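Local coordinates for protein beta-hexosaminidase (Neisseria gonorrhoeae, PDB 6JTJ) that probably cleaves terminal beta-1,4-linked N-acetylglucosamine from peptidoglycan fragments during cell wall recycling, as a glycoside hydrolase of family 3, at residues 105-108 / 109-113; 123-126 / 127-131; 175-178 / 179-182; 235-238 / 239-243. All blocks are in the same frame, centred on the assembly; numbering follows the deposited sequence.

Interaction 1 (105-108 / 109-113); sequences DHEG and GRVQR. With NAG (2-acetamido-2-deoxy-beta-D-glucopyranose), chain I.
Asp-105 and Arg-113 lie side by side at the open end of a beta hairpin, strands 101-108 and 111-112, where the bound N-acetylglucosamine sits. The carboxylate of Asp-105 takes both sugar hydroxyls of that edge: O4 of NAG donates to OD1 at 2.8 Å and O6 of NAG to OD2 at 2.7 Å. Arg-113 NH2 reaches Asp-105 OD2 at 2.9 Å in a salt bridge, from 41° above the carboxylate plane, the two flat groups standing nearly perpendicular (89°). A bend at chi2 (-47°) folds the arginine back over the carbonyl of Asp-105. Water 1 ties Asp-105 N and OD2 to Arg-113 NE, so OD2 is gripped by sugar, arginine and water together. Glu-219 and Asp-221 of the second subunit form further salt bridges with the Arg-113 guanidinium. The hairpin closes through a type II' turn from Gly-108 to Val-111. The carboxylate of Glu-107 lies against Val-111 CG1 and forms salt bridges with Lys-210 and Arg-180. On the other face of the hairpin, Gln-112 CG sits over the His-106 ring, 3.7 Å from its centroid, a CH-pi contact. In the classic beta bulge, Glu-107 N and Gly-108 N approach Val-111 O from opposite faces of its plane, each at 2.9 Å.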
ATOM      1  N   ASP C 105      14.986   2.854   3.052  1.00 26.83           N
ATOM      2  CA  ASP C 105      13.983   1.909   3.524  1.00 26.22           C
ATOM      3  C   ASP C 105      14.434   0.467   3.269  1.00 26.55           C
ATOM      4  O   ASP C 105      14.131  -0.104   2.214  1.00 26.12           O
ATOM      5  CB  ASP C 105      12.633   2.157   2.819  1.00 26.72           C
ATOM      6  CG  ASP C 105      12.030   3.518   3.143  1.00 26.74           C
ATOM      7  OD1 ASP C 105      11.779   3.767   4.337  1.00 30.37           O
ATOM      8  OD2 ASP C 105      11.763   4.314   2.213  1.00 26.28           O
ATOM      9  N   HIS C 106      15.178  -0.104   4.220  1.00 26.16           N
ATOM     10  CA  HIS C 106      15.418  -1.547   4.252  1.00 25.84           C
ATOM     11  C   HIS C 106      14.704  -2.123   5.447  1.00 25.85           C
ATOM     12  O   HIS C 106      15.209  -2.075   6.567  1.00 27.95           O
ATOM     13  CB  HIS C 106      16.909  -1.895   4.315  1.00 25.93           C
ATOM     14  CG  HIS C 106      17.551  -2.030   2.969  1.00 24.97           C
ATOM     15  ND1 HIS C 106      18.632  -2.849   2.739  1.00 24.96           N
ATOM     16  CD2 HIS C 106      17.263  -1.449   1.785  1.00 24.62           C
ATOM     17  CE1 HIS C 106      18.973  -2.781   1.466  1.00 25.45           C
ATOM     18  NE2 HIS C 106      18.164  -1.931   0.866  1.00 25.85           N
ATOM     19  N   GLU C 107      13.512  -2.649   5.198  1.00 23.73           N
ATOM     20  CA  GLU C 107      12.745  -3.350   6.212  1.00 21.92           C
ATOM     21  C   GLU C 107      12.953  -4.842   6.065  1.00 22.37           C
ATOM     22  O   GLU C 107      13.151  -5.545   7.052  1.00 20.88           O
ATOM     23  CB  GLU C 107      11.256  -3.064   6.054  1.00 21.33           C
ATOM     24  CG  GLU C 107      10.851  -1.639   6.369  1.00 20.75           C
ATOM     25  CD  GLU C 107       9.394  -1.352   6.042  1.00 20.33           C
ATOM     26  OE1 GLU C 107       8.578  -2.298   5.998  1.00 21.35           O
ATOM     27  OE2 GLU C 107       9.069  -0.175   5.837  1.00 19.45           O
ATOM     28  N   GLY C 108      12.836  -5.317   4.830  1.00 22.04           N
ATOM     29  CA  GLY C 108      12.774  -6.728   4.549  1.00 22.13           C
ATOM     30  C   GLY C 108      11.590  -7.083   3.657  1.00 22.58           C
ATOM     31  O   GLY C 108      10.614  -6.347   3.561  1.00 21.52           O
ATOM     32  N   GLY C 109      11.682  -8.239   3.011  1.00 23.65           N
ATOM     33  CA  GLY C 109      10.593  -8.727   2.176  1.00 23.82           C
ATOM     34  C   GLY C 109      10.389  -7.759   1.042  1.00 23.12           C
ATOM     35  O   GLY C 109      11.326  -7.453   0.309  1.00 26.94           O
ATOM     36  N   ARG C 110       9.175  -7.227   0.921  1.00 23.30           N
ATOM     37  CA  ARG C 110       8.837  -6.371  -0.233  1.00 22.14           C
ATOM     38  C   ARG C 110       9.228  -4.922  -0.072  1.00 22.16           C
ATOM     39  O   ARG C 110       8.980  -4.101  -0.979  1.00 21.90           O
ATOM     40  CB  ARG C 110       7.348  -6.468  -0.588  1.00 21.53           C
ATOM     41  CG  ARG C 110       6.878  -7.876  -0.865  1.00 21.34           C
ATOM     42  CD  ARG C 110       5.523  -7.894  -1.534  1.00 21.28           C
ATOM     43  NE  ARG C 110       5.043  -9.246  -1.764  1.00 20.84           N
ATOM     44  CZ  ARG C 110       4.395  -9.977  -0.865  1.00 23.05           C
ATOM     45  NH1 ARG C 110       4.172  -9.529   0.369  1.00 22.94           N
ATOM     46  NH2 ARG C 110       3.974 -11.191  -1.192  1.00 23.25           N
ATOM     47  N   VAL C 111       9.921  -4.625   1.021  1.00 21.45           N
ATOM     48  CA  VAL C 111      10.513  -3.311   1.209  1.00 21.03           C
ATOM     49  C   VAL C 111      12.025  -3.447   1.451  1.00 23.31           C
ATOM     50  O   VAL C 111      12.496  -3.557   2.589  1.00 20.80           O
ATOM     51  CB  VAL C 111       9.854  -2.562   2.366  1.00 20.55           C
ATOM     52  CG1 VAL C 111      10.364  -1.138   2.440  1.00 20.00           C
ATOM     53  CG2 VAL C 111       8.344  -2.571   2.211  1.00 19.69           C
ATOM     54  N   GLN C 112      12.767  -3.473   0.342  1.00 24.54           N
ATOM     55  CA  GLN C 112      14.224  -3.529   0.356  1.00 24.94           C
ATOM     56  C   GLN C 112      14.719  -2.916  -0.948  1.00 24.49           C
ATOM     57  O   GLN C 112      14.569  -3.517  -2.020  1.00 25.45           O
ATOM     58  CB  GLN C 112      14.709  -4.980   0.477  1.00 26.35           C
ATOM     59  CG  GLN C 112      16.225  -5.070   0.502  1.00 26.73           C
ATOM     60  CD  GLN C 112      16.774  -6.478   0.636  1.00 27.76           C
ATOM     61  OE1 GLN C 112      16.080  -7.418   1.018  1.00 26.73           O
ATOM     62  NE2 GLN C 112      18.050  -6.622   0.292  1.00 28.06           N
ATOM     63  N   ARG C 113      15.216  -1.687  -0.882  1.00 24.03           N
ATOM     64  CA  ARG C 113      15.563  -0.927  -2.087  1.00 26.38           C
ATOM     65  C   ARG C 113      16.680  -1.561  -2.898  1.00 27.61           C
ATOM     66  O   ARG C 113      16.611  -1.629  -4.123  1.00 30.91           O
ATOM     67  CB  ARG C 113      15.975   0.508  -1.732  1.00 25.79           C
ATOM     68  CG  ARG C 113      14.940   1.322  -0.986  1.00 25.23           C
ATOM     69  CD  ARG C 113      13.548   1.238  -1.594  1.00 25.40           C
ATOM     70  NE  ARG C 113      12.633   2.084  -0.834  1.00 25.30           N
ATOM     71  CZ  ARG C 113      11.315   1.897  -0.728  1.00 24.53           C
ATOM     72  NH1 ARG C 113      10.709   0.882  -1.336  1.00 24.69           N
ATOM     73  NH2 ARG C 113      10.598   2.729   0.015  1.00 22.93           N
TER
HETATM   74  C1  NAG I 401       5.983   6.117   3.554  1.00 49.64           C
HETATM   75  C2  NAG I 401       5.994   4.661   4.043  1.00 48.63           C
HETATM   76  C3  NAG I 401       7.082   4.460   5.072  1.00 47.41           C
HETATM   77  C4  NAG I 401       8.422   4.982   4.558  1.00 47.08           C
HETATM   78  C5  NAG I 401       8.338   6.453   4.203  1.00 46.56           C
HETATM   79  C6  NAG I 401       9.621   6.928   3.514  1.00 46.47           C
HETATM   80  C7  NAG I 401       4.054   3.138   4.467  1.00 55.58           C
HETATM   81  C8  NAG I 401       4.649   2.206   3.497  1.00 55.02           C
HETATM   82  N2  NAG I 401       4.746   4.269   4.651  1.00 50.48           N
HETATM   83  O1  NAG I 401       5.355   6.209   2.289  1.00 48.37           O
HETATM   84  O3  NAG I 401       7.147   3.090   5.397  1.00 41.73           O
HETATM   85  O4  NAG I 401       9.453   4.768   5.488  1.00 39.15           O
HETATM   86  O5  NAG I 401       7.275   6.644   3.292  1.00 49.95           O
HETATM   87  O6  NAG I 401       9.859   6.283   2.273  1.00 41.56           O
HETATM   88  O7  NAG I 401       2.970   2.873   5.015  1.00 51.89           O
HETATM   89  O   HOH W   1      14.049   3.970   0.689  1.00 18.81           O

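Interaction 2 (123-126 / 127-131); sequences AMNV and LGQIW
The backbone enters helix 124-134 here, with Gln-129 N bonded to Asn-125 O at 2.9 Å and Ile-130 N to Val-126 O at 3.1 Å, while Leu-127 N closes a shorter i to i+3 turn on Met-124 O at 3.0 Å. On the buried side Met-124 and Leu-127 run side by side, pointing the same way, and the sulfur SD of Met-124 lies 3.8 Å from Leu-127 CD1. Two bends, at chi2 (-60°) and chi3 (94°), curl the methionine so that its CE methyl also meets that branch. This is the first turn of a helix in the glycoside hydrolase family 3 domain, and both side chains pack on Phe-182 of the loop that carries Arg-180; Leu-127 also touches Ala-142 of helix 136-155. On another side of the helix the amides of Asn-125 and Gln-129 lie alongside each other, their planes 36° apart and Asn-125 ND2 3.9 Å from Gln-129 NE2. The extended Gln-129 chain passes its CG 3.3 Å from Asn-125 O. Ile-130 folds CG1 back toward its own helix, 3.5 Å from Val-126 O.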
ATOM      1  N   ALA C 123      10.650 -10.796   5.138  1.00 21.23           N
ATOM      2  CA  ALA C 123       9.628  -9.924   5.684  1.00 22.31           C
ATOM      3  C   ALA C 123       9.593 -10.090   7.217  1.00 23.66           C
ATOM      4  O   ALA C 123       9.848 -11.171   7.732  1.00 21.80           O
ATOM      5  CB  ALA C 123       8.282 -10.269   5.089  1.00 22.00           C
ATOM      6  N   MET C 124       9.280  -9.023   7.936  1.00 23.15           N
ATOM      7  CA  MET C 124       9.259  -9.092   9.396  1.00 23.99           C
ATOM      8  C   MET C 124       8.263 -10.091   9.971  1.00 23.83           C
ATOM      9  O   MET C 124       8.479 -10.620  11.059  1.00 22.62           O
ATOM     10  CB  MET C 124       9.021  -7.715  10.009  1.00 23.39           C
ATOM     11  CG  MET C 124      10.133  -6.715   9.762  1.00 22.47           C
ATOM     12  SD  MET C 124      11.727  -7.244  10.430  1.00 24.75           S
ATOM     13  CE  MET C 124      12.480  -8.033   9.018  1.00 24.52           C
ATOM     14  N   ASN C 125       7.186 -10.397   9.261  1.00 24.31           N
ATOM     15  CA  ASN C 125       6.255 -11.367   9.799  1.00 26.77           C
ATOM     16  C   ASN C 125       6.856 -12.781   9.897  1.00 27.23           C
ATOM     17  O   ASN C 125       6.348 -13.603  10.654  1.00 26.08           O
ATOM     18  CB  ASN C 125       4.933 -11.402   9.037  1.00 29.07           C
ATOM     19  CG  ASN C 125       5.015 -12.181   7.756  1.00 30.02           C
ATOM     20  OD1 ASN C 125       5.993 -12.095   7.011  1.00 34.68           O
ATOM     21  ND2 ASN C 125       3.977 -12.938   7.479  1.00 34.87           N
ATOM     22  N   VAL C 126       7.896 -13.046   9.118  1.00 27.14           N
ATOM     23  CA  VAL C 126       8.607 -14.302   9.196  1.00 30.38           C
ATOM     24  C   VAL C 126       9.163 -14.474  10.606  1.00 32.84           C
ATOM     25  O   VAL C 126       9.131 -15.569  11.133  1.00 32.79           O
ATOM     26  CB  VAL C 126       9.728 -14.383   8.152  1.00 30.73           C
ATOM     27  CG1 VAL C 126      10.602 -15.600   8.382  1.00 29.70           C
ATOM     28  CG2 VAL C 126       9.133 -14.438   6.739  1.00 31.03           C
ATOM     29  N   LEU C 127       9.609 -13.380  11.230  1.00 31.55           N
ATOM     30  CA  LEU C 127      10.111 -13.434  12.586  1.00 28.61           C
ATOM     31  C   LEU C 127       9.008 -13.706  13.585  1.00 27.27           C
ATOM     32  O   LEU C 127       9.203 -14.441  14.539  1.00 25.88           O
ATOM     33  CB  LEU C 127      10.865 -12.155  12.945  1.00 28.48           C
ATOM     34  CG  LEU C 127      12.090 -11.931  12.059  1.00 30.39           C
ATOM     35  CD1 LEU C 127      12.599 -10.505  12.194  1.00 30.79           C
ATOM     36  CD2 LEU C 127      13.189 -12.927  12.378  1.00 30.80           C
ATOM     37  N   GLY C 128       7.829 -13.167  13.351  1.00 27.64           N
ATOM     38  CA  GLY C 128       6.668 -13.469  14.181  1.00 27.70           C
ATOM     39  C   GLY C 128       6.172 -14.900  14.017  1.00 29.21           C
ATOM     40  O   GLY C 128       5.584 -15.466  14.933  1.00 29.72           O
ATOM     41  N   GLN C 129       6.384 -15.482  12.849  1.00 31.14           N
ATOM     42  CA  GLN C 129       6.035 -16.884  12.642  1.00 33.49           C
ATOM     43  C   GLN C 129       6.995 -17.799  13.407  1.00 34.17           C
ATOM     44  O   GLN C 129       6.573 -18.829  13.932  1.00 33.09           O
ATOM     45  CB  GLN C 129       6.038 -17.225  11.150  1.00 33.23           C
ATOM     46  CG  GLN C 129       4.881 -16.591  10.425  1.00 35.36           C
ATOM     47  CD  GLN C 129       4.975 -16.729   8.915  1.00 39.36           C
ATOM     48  OE1 GLN C 129       6.060 -16.788   8.329  1.00 40.51           O
ATOM     49  NE2 GLN C 129       3.823 -16.797   8.277  1.00 46.75           N
ATOM     50  N   ILE C 130       8.283 -17.450  13.431  1.00 34.62           N
ATOM     51  CA  ILE C 130       9.258 -18.168  14.245  1.00 35.56           C
ATOM     52  C   ILE C 130       8.866 -18.058  15.721  1.00 39.29           C
ATOM     53  O   ILE C 130       8.946 -19.027  16.459  1.00 43.67           O
ATOM     54  CB  ILE C 130      10.681 -17.626  14.046  1.00 35.90           C
ATOM     55  CG1 ILE C 130      11.168 -17.937  12.645  1.00 35.53           C
ATOM     56  CG2 ILE C 130      11.632 -18.242  15.061  1.00 39.46           C
ATOM     57  CD1 ILE C 130      12.463 -17.258  12.254  1.00 37.42           C
ATOM     58  N   TRP C 131       8.388 -16.892  16.138  1.00 40.72           N
ATOM     59  CA  TRP C 131       7.922 -16.697  17.511  1.00 40.79           C
ATOM     60  C   TRP C 131       6.817 -17.695  17.854  1.00 44.03           C
ATOM     61  O   TRP C 131       6.872 -18.367  18.889  1.00 47.25           O
ATOM     62  CB  TRP C 131       7.420 -15.257  17.691  1.00 35.35           C
ATOM     63  CG  TRP C 131       6.762 -14.920  18.983  1.00 32.46           C
ATOM     64  CD1 TRP C 131       5.520 -15.254  19.376  1.00 31.68           C
ATOM     65  CD2 TRP C 131       7.305 -14.104  20.032  1.00 33.58           C
ATOM     66  NE1 TRP C 131       5.248 -14.732  20.618  1.00 30.83           N
ATOM     67  CE2 TRP C 131       6.339 -14.030  21.044  1.00 30.69           C
ATOM     68  CE3 TRP C 131       8.528 -13.457  20.218  1.00 35.68           C
ATOM     69  CZ2 TRP C 131       6.533 -13.312  22.212  1.00 33.51           C
ATOM     70  CZ3 TRP C 131       8.727 -12.745  21.402  1.00 36.89           C
ATOM     71  CH2 TRP C 131       7.731 -12.679  22.373  1.00 33.75           C
TER

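Interaction 3 (175-178 / 179-182); sequences AVIG and NRSF. With NAG (2-acetamido-2-deoxy-beta-D-glucopyranose), chain I.
The N-acetylglucosamine site is bordered by the loop between strand 161-162 and helix 186-202, which tightens into a short 3-10 turn at 179-180 and delivers Arg-180 to the sugar. Arg-180 N closes the turn on Ile-177 O at 2.8 Å, and the arginine side chain then runs back along the preceding backbone, its CB 3.1 Å from the same Ile-177 O. A bend at chi3 (67°) swings the guanidinium round to the carbonyl of Val-176, whose oxygen lies at the edge of the group, near its plane. The bond from Arg-180 NH1 to Val-176 O measures 2.9 Å, although the place of NH1 is less sure. Arg-180 NH2 gives a weak bond to O3 of NAG at 3.0 Å, and NE forms a salt bridge with Glu-107, which itself borders the sugar and probably limits rotation of the guanidinium. Ile-177 crosses the arginine at about a right angle, and its CG2 branch touches Ser-181 CB at 3.9 Å. Gly-178 takes the positive phi (55°) that turns the chain between the two halves. Water 2 spans the bend, donating to Gly-178 O and to Ser-181 O, each at 2.9 Å.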
ATOM      1  N   ALA C 175      -3.563  -3.933   4.260  1.00 19.74           N
ATOM      2  CA  ALA C 175      -2.786  -4.660   3.248  1.00 20.98           C
ATOM      3  C   ALA C 175      -1.442  -4.008   2.986  1.00 20.49           C
ATOM      4  O   ALA C 175      -0.455  -4.683   2.789  1.00 20.79           O
ATOM      5  CB  ALA C 175      -3.563  -4.733   1.935  1.00 21.66           C
ATOM      6  N   VAL C 176      -1.398  -2.687   2.979  1.00 21.10           N
ATOM      7  CA  VAL C 176      -0.161  -2.003   2.697  1.00 22.08           C
ATOM      8  C   VAL C 176       0.917  -2.308   3.751  1.00 21.35           C
ATOM      9  O   VAL C 176       2.114  -2.209   3.458  1.00 20.87           O
ATOM     10  CB  VAL C 176      -0.367  -0.485   2.457  1.00 21.87           C
ATOM     11  CG1 VAL C 176      -0.736   0.288   3.722  1.00 22.90           C
ATOM     12  CG2 VAL C 176       0.882   0.108   1.837  1.00 22.89           C
ATOM     13  N   ILE C 177       0.498  -2.575   4.991  1.00 19.88           N
ATOM     14  CA  ILE C 177       1.429  -3.007   6.021  1.00 20.27           C
ATOM     15  C   ILE C 177       1.635  -4.491   5.789  1.00 21.12           C
ATOM     16  O   ILE C 177       2.740  -4.908   5.500  1.00 22.63           O
ATOM     17  CB  ILE C 177       0.931  -2.725   7.456  1.00 19.37           C
ATOM     18  CG1 ILE C 177       0.694  -1.223   7.686  1.00 19.35           C
ATOM     19  CG2 ILE C 177       1.913  -3.265   8.492  1.00 18.81           C
ATOM     20  CD1 ILE C 177       1.871  -0.327   7.401  1.00 20.25           C
ATOM     21  N   GLY C 178       0.562  -5.256   5.864  1.00 21.04           N
ATOM     22  CA  GLY C 178       0.593  -6.667   5.529  1.00 21.49           C
ATOM     23  C   GLY C 178       1.627  -7.477   6.271  1.00 21.79           C
ATOM     24  O   GLY C 178       1.678  -7.435   7.494  1.00 21.74           O
ATOM     25  N   ASN C 179       2.504  -8.138   5.529  1.00 19.91           N
ATOM     26  CA  ASN C 179       3.543  -8.895   6.147  1.00 19.48           C
ATOM     27  C   ASN C 179       4.739  -8.040   6.673  1.00 18.69           C
ATOM     28  O   ASN C 179       5.710  -8.569   7.173  1.00 17.68           O
ATOM     29  CB  ASN C 179       3.950 -10.040   5.225  1.00 20.37           C
ATOM     30  CG  ASN C 179       4.802  -9.572   4.046  1.00 22.14           C
ATOM     31  OD1 ASN C 179       5.188  -8.414   3.964  1.00 21.05           O
ATOM     32  ND2 ASN C 179       5.121 -10.493   3.148  1.00 22.78           N
ATOM     33  N   ARG C 180       4.659  -6.724   6.566  1.00 18.32           N
ATOM     34  CA  ARG C 180       5.691  -5.856   7.114  1.00 18.06           C
ATOM     35  C   ARG C 180       5.616  -5.763   8.638  1.00 18.45           C
ATOM     36  O   ARG C 180       6.571  -5.294   9.265  1.00 18.04           O
ATOM     37  CB  ARG C 180       5.587  -4.475   6.533  1.00 17.31           C
ATOM     38  CG  ARG C 180       5.848  -4.433   5.021  1.00 17.34           C
ATOM     39  CD  ARG C 180       5.277  -3.173   4.425  1.00 16.11           C
ATOM     40  NE  ARG C 180       6.004  -2.009   4.901  1.00 16.25           N
ATOM     41  CZ  ARG C 180       5.572  -0.761   4.791  1.00 16.08           C
ATOM     42  NH1 ARG C 180       4.387  -0.525   4.255  1.00 16.34           N
ATOM     43  NH2 ARG C 180       6.322   0.248   5.229  1.00 15.82           N
ATOM     44  N   SER C 181       4.488  -6.180   9.211  1.00 18.05           N
ATOM     45  CA  SER C 181       4.322  -6.211  10.653  1.00 19.86           C
ATOM     46  C   SER C 181       4.851  -7.539  11.213  1.00 21.70           C
ATOM     47  O   SER C 181       4.670  -8.596  10.599  1.00 19.65           O
ATOM     48  CB  SER C 181       2.852  -6.040  11.009  1.00 20.04           C
ATOM     49  OG  SER C 181       2.596  -6.379  12.343  1.00 20.66           O
ATOM     50  N   PHE C 182       5.517  -7.465  12.374  1.00 21.33           N
ATOM     51  CA  PHE C 182       6.051  -8.652  13.028  1.00 22.09           C
ATOM     52  C   PHE C 182       4.950  -9.642  13.399  1.00 22.29           C
ATOM     53  O   PHE C 182       5.116 -10.832  13.203  1.00 23.10           O
ATOM     54  CB  PHE C 182       6.762  -8.303  14.337  1.00 20.43           C
ATOM     55  CG  PHE C 182       8.113  -7.673  14.175  1.00 21.00           C
ATOM     56  CD1 PHE C 182       9.214  -8.416  13.784  1.00 20.97           C
ATOM     57  CD2 PHE C 182       8.295  -6.322  14.441  1.00 20.83           C
ATOM     58  CE1 PHE C 182      10.462  -7.834  13.660  1.00 21.48           C
ATOM     59  CE2 PHE C 182       9.537  -5.747  14.327  1.00 21.06           C
ATOM     60  CZ  PHE C 182      10.624  -6.495  13.926  1.00 20.67           C
TER
HETATM   61  C1  NAG I 401       5.983   6.117   3.554  1.00 49.64           C
HETATM   62  C2  NAG I 401       5.994   4.661   4.043  1.00 48.63           C
HETATM   63  C3  NAG I 401       7.082   4.460   5.072  1.00 47.41           C
HETATM   64  C4  NAG I 401       8.422   4.982   4.558  1.00 47.08           C
HETATM   65  C5  NAG I 401       8.338   6.453   4.203  1.00 46.56           C
HETATM   66  C6  NAG I 401       9.621   6.928   3.514  1.00 46.47           C
HETATM   67  C7  NAG I 401       4.054   3.138   4.467  1.00 55.58           C
HETATM   68  C8  NAG I 401       4.649   2.206   3.497  1.00 55.02           C
HETATM   69  N2  NAG I 401       4.746   4.269   4.651  1.00 50.48           N
HETATM   70  O1  NAG I 401       5.355   6.209   2.289  1.00 48.37           O
HETATM   71  O3  NAG I 401       7.147   3.090   5.397  1.00 41.73           O
HETATM   72  O4  NAG I 401       9.453   4.768   5.488  1.00 39.15           O
HETATM   73  O5  NAG I 401       7.275   6.644   3.292  1.00 49.95           O
HETATM   74  O6  NAG I 401       9.859   6.283   2.273  1.00 41.56           O
HETATM   75  O7  NAG I 401       2.970   2.873   5.015  1.00 51.89           O
HETATM   76  O   HOH W   2       2.088  -9.384   9.613  1.00 31.02           O

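Interaction 4 (235-238 / 239-243)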
ATOM      1  N   GLU C 235      -7.817   2.444  23.840  1.00 36.54           N
ATOM      2  CA  GLU C 235      -7.655   1.244  23.023  1.00 37.80           C
ATOM      3  C   GLU C 235      -6.265   1.193  22.406  1.00 33.88           C
ATOM      4  O   GLU C 235      -5.622   0.148  22.415  1.00 33.12           O
ATOM      5  CB  GLU C 235      -8.726   1.185  21.939  1.00 41.01           C
ATOM      6  CG  GLU C 235     -10.110   0.858  22.466  1.00 45.26           C
ATOM      7  CD  GLU C 235     -11.152   0.917  21.374  1.00 48.92           C
ATOM      8  OE1 GLU C 235     -11.512  -0.153  20.846  1.00 52.14           O
ATOM      9  OE2 GLU C 235     -11.594   2.032  21.033  1.00 53.00           O
ATOM     10  N   LEU C 236      -5.779   2.340  21.947  1.00 31.88           N
ATOM     11  CA  LEU C 236      -4.425   2.413  21.409  1.00 34.28           C
ATOM     12  C   LEU C 236      -3.347   2.230  22.477  1.00 31.98           C
ATOM     13  O   LEU C 236      -2.343   1.550  22.224  1.00 30.50           O
ATOM     14  CB  LEU C 236      -4.199   3.697  20.602  1.00 35.46           C
ATOM     15  CG  LEU C 236      -4.532   3.551  19.104  1.00 38.01           C
ATOM     16  CD1 LEU C 236      -6.003   3.735  18.830  1.00 36.47           C
ATOM     17  CD2 LEU C 236      -3.744   4.550  18.267  1.00 39.58           C
ATOM     18  N   GLU C 237      -3.554   2.799  23.664  1.00 32.66           N
ATOM     19  CA  GLU C 237      -2.590   2.623  24.764  1.00 33.78           C
ATOM     20  C   GLU C 237      -2.489   1.186  25.189  1.00 32.20           C
ATOM     21  O   GLU C 237      -1.407   0.689  25.506  1.00 34.63           O
ATOM     22  CB  GLU C 237      -2.967   3.467  25.980  1.00 35.41           C
ATOM     23  CG  GLU C 237      -2.869   4.959  25.741  1.00 37.27           C
ATOM     24  CD  GLU C 237      -1.444   5.499  25.792  1.00 41.18           C
ATOM     25  OE1 GLU C 237      -0.465   4.714  25.953  1.00 38.80           O
ATOM     26  OE2 GLU C 237      -1.307   6.745  25.668  1.00 45.10           O
ATOM     27  N   ALA C 238      -3.604   0.481  25.127  1.00 32.00           N
ATOM     28  CA  ALA C 238      -3.604  -0.932  25.491  1.00 32.09           C
ATOM     29  C   ALA C 238      -2.848  -1.818  24.496  1.00 33.40           C
ATOM     30  O   ALA C 238      -2.509  -2.954  24.822  1.00 34.77           O
ATOM     31  CB  ALA C 238      -5.040  -1.420  25.645  1.00 32.64           C
ATOM     32  N   ALA C 239      -2.630  -1.343  23.268  1.00 31.25           N
ATOM     33  CA  ALA C 239      -2.069  -2.208  22.227  1.00 28.13           C
ATOM     34  C   ALA C 239      -1.082  -1.470  21.334  1.00 25.48           C
ATOM     35  O   ALA C 239       0.133  -1.553  21.562  1.00 23.09           O
ATOM     36  CB  ALA C 239      -3.195  -2.836  21.410  1.00 28.20           C
ATOM     37  N   ASP C 240      -1.592  -0.730  20.343  1.00 24.04           N
ATOM     38  CA  ASP C 240      -0.737  -0.231  19.242  1.00 22.56           C
ATOM     39  C   ASP C 240       0.392   0.698  19.716  1.00 22.33           C
ATOM     40  O   ASP C 240       1.493   0.668  19.177  1.00 19.42           O
ATOM     41  CB  ASP C 240      -1.575   0.496  18.208  1.00 22.79           C
ATOM     42  CG  ASP C 240      -2.720  -0.348  17.665  1.00 23.16           C
ATOM     43  OD1 ASP C 240      -3.560  -0.788  18.463  1.00 23.66           O
ATOM     44  OD2 ASP C 240      -2.794  -0.555  16.436  1.00 22.75           O
ATOM     45  N   LEU C 241       0.127   1.482  20.760  1.00 22.41           N
ATOM     46  CA  LEU C 241       1.137   2.405  21.301  1.00 23.05           C
ATOM     47  C   LEU C 241       2.216   1.750  22.109  1.00 21.34           C
ATOM     48  O   LEU C 241       3.316   2.298  22.237  1.00 23.76           O
ATOM     49  CB  LEU C 241       0.478   3.516  22.140  1.00 22.89           C
ATOM     50  CG  LEU C 241      -0.055   4.678  21.315  1.00 23.24           C
ATOM     51  CD1 LEU C 241      -1.040   5.519  22.131  1.00 23.53           C
ATOM     52  CD2 LEU C 241       1.071   5.542  20.789  1.00 23.48           C
ATOM     53  N   ALA C 242       1.948   0.589  22.668  1.00 22.73           N
ATOM     54  CA  ALA C 242       2.895   0.011  23.623  1.00 22.80           C
ATOM     55  C   ALA C 242       4.279  -0.234  23.020  1.00 23.22           C
ATOM     56  O   ALA C 242       5.287   0.052  23.667  1.00 23.50           O
ATOM     57  CB  ALA C 242       2.327  -1.249  24.260  1.00 23.40           C
ATOM     58  N   PRO C 243       4.351  -0.757  21.778  1.00 23.14           N
ATOM     59  CA  PRO C 243       5.707  -0.956  21.206  1.00 22.70           C
ATOM     60  C   PRO C 243       6.487   0.350  20.998  1.00 22.15           C
ATOM     61  O   PRO C 243       7.703   0.361  21.142  1.00 22.18           O
ATOM     62  CB  PRO C 243       5.440  -1.649  19.870  1.00 23.39           C
ATOM     63  CG  PRO C 243       4.088  -2.277  20.020  1.00 24.05           C
ATOM     64  CD  PRO C 243       3.311  -1.431  20.989  1.00 23.25           C
TER
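Leu-241 lays its CD1 methyl against the carboxylate of Glu-237, 3.7 Å from CD, where the chain passes from helix 233-238 through a type I beta turn, Ala-239 to Ala-242, into helix 242-249. The glutamate bends at chi2 (-78°), which brings the carboxylate forward, toward the leucine four residues on; OE1 continues to a salt bridge with Arg-245 of helix 242-249. The same CD1 methyl of Leu-241 also meets Leu-236 CB at 4.0 Å, so one branch touches both an apolar and a charged side chain. Leu-241 also touches Pro-213, in the loop after strand 208-212. On the neighbouring side of the turn Leu-236 CG lies 4.3 Å from Asp-240 CB, and the Asp-240 carboxylate is taken up by Arg-231 and the indole N-H of Trp-171. The backbone of Ala-239, with phi -142°, departs from helical angles; its side chain packs on Leu-169. This is structural packing at the helix-helix junction, away from the sugar. Leu-236 O holds the junction with two donors from opposite faces of its plane: Ala-239 N at 3.1 Å and Leu-241 N at 2.9 Å, the latter nearly straight at 170°.

The four contacts follow one another along the chain within the family 3 hydrolase domain. Interactions 1, 2 and 3 form a touching group, with centres 11 to 15 Å apart: the hairpin of interaction 1 leads into helix 124-134 of interaction 2, and the loop of interaction 3 packs on both. Asn-125 N lies 3.1 Å from Asn-179 O, a probable hydrogen bond that joins interactions 2 and 3. Interactions 1 and 3 supply residues to the sugar site and also border the second subunit. Interaction 4 is peripheral packing between two helices, its centre about 17 Å from that of interaction 3 and its nearest atoms about 8 Å away.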